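PDB 6A34: putative methylthioribose-1-phosphate isomerase from Pyrococcus horikoshii OT3, which probably catalyses the isomerisation of methylthioribose 1-phosphate to methylthioribulose 1-phosphate in the methionine salvage pathway. Local coordinates for residues A[10-15]-A[216-221]. Numbering follows the deposited sequence.
Sequences LTKLPR and SYDGLN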
loop_
_atom_site.group_PDB
_atom_site.type_symbol
_atom_site.label_atom_id
_atom_site.label_comp_id
_atom_site.label_asym_id
_atom_site.label_seq_id
_atom_site.Cartn_x
_atom_site.Cartn_y
_atom_site.Cartn_z
ATOM N N LEU A 10 -8.312 -18.353 24.106
ATOM C CA LEU A 10 -8.295 -17.729 22.754
ATOM C C LEU A 10 -6.952 -17.045 22.450
ATOM O O LEU A 10 -6.562 -16.932 21.296
ATOM C CB LEU A 10 -9.455 -16.737 22.659
ATOM C CG LEU A 10 -10.844 -17.372 22.554
ATOM C CD1 LEU A 10 -11.906 -16.297 22.568
ATOM C CD2 LEU A 10 -10.987 -18.253 21.316
ATOM N N THR A 11 -6.237 -16.589 23.483
ATOM C CA THR A 11 -4.978 -15.871 23.284
ATOM C C THR A 11 -4.010 -16.204 24.418
ATOM O O THR A 11 -4.434 -16.541 25.503
ATOM C CB THR A 11 -5.186 -14.353 23.254
ATOM O OG1 THR A 11 -3.963 -13.751 22.815
ATOM C CG2 THR A 11 -5.587 -13.800 24.607
ATOM N N LYS A 12 -2.718 -16.048 24.138
ATOM C CA LYS A 12 -1.672 -16.186 25.129
ATOM C C LYS A 12 -1.205 -14.804 25.600
ATOM O O LYS A 12 -0.405 -14.702 26.497
ATOM C CB LYS A 12 -0.486 -16.951 24.546
ATOM C CG LYS A 12 -0.715 -18.438 24.325
ATOM C CD LYS A 12 0.371 -19.070 23.451
ATOM C CE LYS A 12 -0.054 -20.399 22.854
ATOM N NZ LYS A 12 0.276 -20.491 21.409
ATOM N N LEU A 13 -1.715 -13.752 24.965
ATOM C CA LEU A 13 -1.371 -12.404 25.298
ATOM C C LEU A 13 -2.049 -12.018 26.606
ATOM O O LEU A 13 -3.209 -12.381 26.833
ATOM C CB LEU A 13 -1.846 -11.459 24.184
ATOM C CG LEU A 13 -1.055 -11.500 22.877
ATOM C CD1 LEU A 13 -1.757 -10.686 21.804
ATOM C CD2 LEU A 13 0.371 -11.003 23.057
ATOM N N PRO A 14 -1.387 -11.175 27.431
ATOM C CA PRO A 14 -2.058 -10.489 28.531
ATOM C C PRO A 14 -2.987 -9.410 27.967
ATOM O O PRO A 14 -2.893 -9.061 26.774
ATOM C CB PRO A 14 -0.922 -9.771 29.269
ATOM C CG PRO A 14 0.039 -9.447 28.143
ATOM C CD PRO A 14 -0.028 -10.655 27.222
ATOM N N ARG A 15 -3.858 -8.886 28.831
ATOM C CA ARG A 15 -4.659 -7.746 28.507
ATOM C C ARG A 15 -3.720 -6.615 28.064
ATOM O O ARG A 15 -2.586 -6.515 28.511
ATOM C CB ARG A 15 -5.586 -7.402 29.676
ATOM C CG ARG A 15 -6.905 -8.153 29.614
ATOM C CD ARG A 15 -7.624 -8.593 30.866
ATOM N NE ARG A 15 -8.659 -7.642 31.166
ATOM C CZ ARG A 15 -9.862 -7.849 31.709
ATOM N NH1 ARG A 15 -10.444 -6.805 32.250
ATOM N NH2 ARG A 15 -10.510 -8.997 31.682
ATOM N N SER A 216 0.560 -13.822 14.960
ATOM C CA SER A 216 1.681 -14.739 14.979
ATOM C C SER A 216 1.967 -15.220 16.419
ATOM O O SER A 216 2.064 -16.399 16.667
ATOM C CB SER A 216 2.894 -14.149 14.334
ATOM O OG SER A 216 3.817 -15.191 14.101
ATOM N N TYR A 217 2.065 -14.299 17.371
ATOM C CA TYR A 217 2.263 -14.639 18.761
ATOM C C TYR A 217 1.334 -15.775 19.196
ATOM O O TYR A 217 1.769 -16.679 19.911
ATOM C CB TYR A 217 2.042 -13.425 19.661
ATOM C CG TYR A 217 2.534 -13.603 21.077
ATOM C CD1 TYR A 217 1.698 -14.119 22.047
ATOM C CD2 TYR A 217 3.815 -13.237 21.454
ATOM C CE1 TYR A 217 2.110 -14.271 23.357
ATOM C CE2 TYR A 217 4.246 -13.382 22.765
ATOM C CZ TYR A 217 3.389 -13.909 23.723
ATOM O OH TYR A 217 3.749 -14.058 25.038
ATOM N N ASP A 218 0.081 -15.756 18.735
ATOM C CA ASP A 218 -0.887 -16.735 19.140
ATOM C C ASP A 218 -0.876 -17.957 18.232
ATOM O O ASP A 218 -1.718 -18.840 18.407
ATOM C CB ASP A 218 -2.282 -16.114 19.232
ATOM C CG ASP A 218 -2.536 -15.413 20.556
ATOM O OD1 ASP A 218 -1.853 -15.788 21.543
ATOM O OD2 ASP A 218 -3.429 -14.504 20.605
ATOM N N GLY A 219 0.034 -18.024 17.254
ATOM C CA GLY A 219 0.118 -19.212 16.383
ATOM C C GLY A 219 -0.991 -19.332 15.332
ATOM O O GLY A 219 -1.254 -20.425 14.816
ATOM N N LEU A 220 -1.646 -18.226 14.959
ATOM C CA LEU A 220 -2.553 -18.270 13.785
ATOM C C LEU A 220 -1.704 -18.423 12.513
ATOM O O LEU A 220 -0.609 -17.896 12.440
ATOM C CB LEU A 220 -3.382 -16.982 13.726
ATOM C CG LEU A 220 -4.678 -16.984 14.525
ATOM C CD1 LEU A 220 -4.426 -17.175 16.026
ATOM C CD2 LEU A 220 -5.443 -15.692 14.268
ATOM N N ASN A 221 -2.216 -19.120 11.488
ATOM C CA ASN A 221 -1.510 -19.142 10.205
ATOM C C ASN A 221 -1.793 -17.834 9.414
ATOM O O ASN A 221 -2.875 -17.572 8.988
ATOM C CB ASN A 221 -1.846 -20.419 9.446
ATOM C CG ASN A 221 -1.162 -20.469 8.104
ATOM O OD1 ASN A 221 0.003 -20.095 8.026
ATOM N ND2 ASN A 221 -1.875 -20.887 7.056
#
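Thr11 and Asp218 bring the two backbones closest, their CA atoms 5.9 Å apart, where segment 10-15 meets a Schellman motif at the end of helix 206-217, with Gly219 at positive phi. Asp218 carries the polar half of the contact. Its OD1 takes the backbone N-H of Lys12 in a nearly straight bond (N to OD1 2.7 Å, 167°), on the syn side but 29° out of the carboxylate plane. Thr11 OG1, anti to the backbone N (chi1 -170°), is modelled as donating to Asp218 OD2 across 2.4 Å, so short that the exact length is doubtful; it also receives the N-H of Leu13 in an ST turn. Beside this network, Leu13 lays CD2 over one face of the Tyr217 ring, a CH-pi contact 3.8 Å from CD2 to the centroid, while Lys12 CB borders the ring edge. Were Tyr217 an alanine, the face that CD2 packs against would probably be lost, leaving Leu13 with Trp213 as an aromatic neighbour. Thr11 and Leu13 also touch Arg185 of helix 180-189, which forms a salt bridge with Asp218 OD2, so the N-terminal segment packs against both this helix and helix 206-217, the latter leading into strand 222-225 at the sheet's edge within this chain.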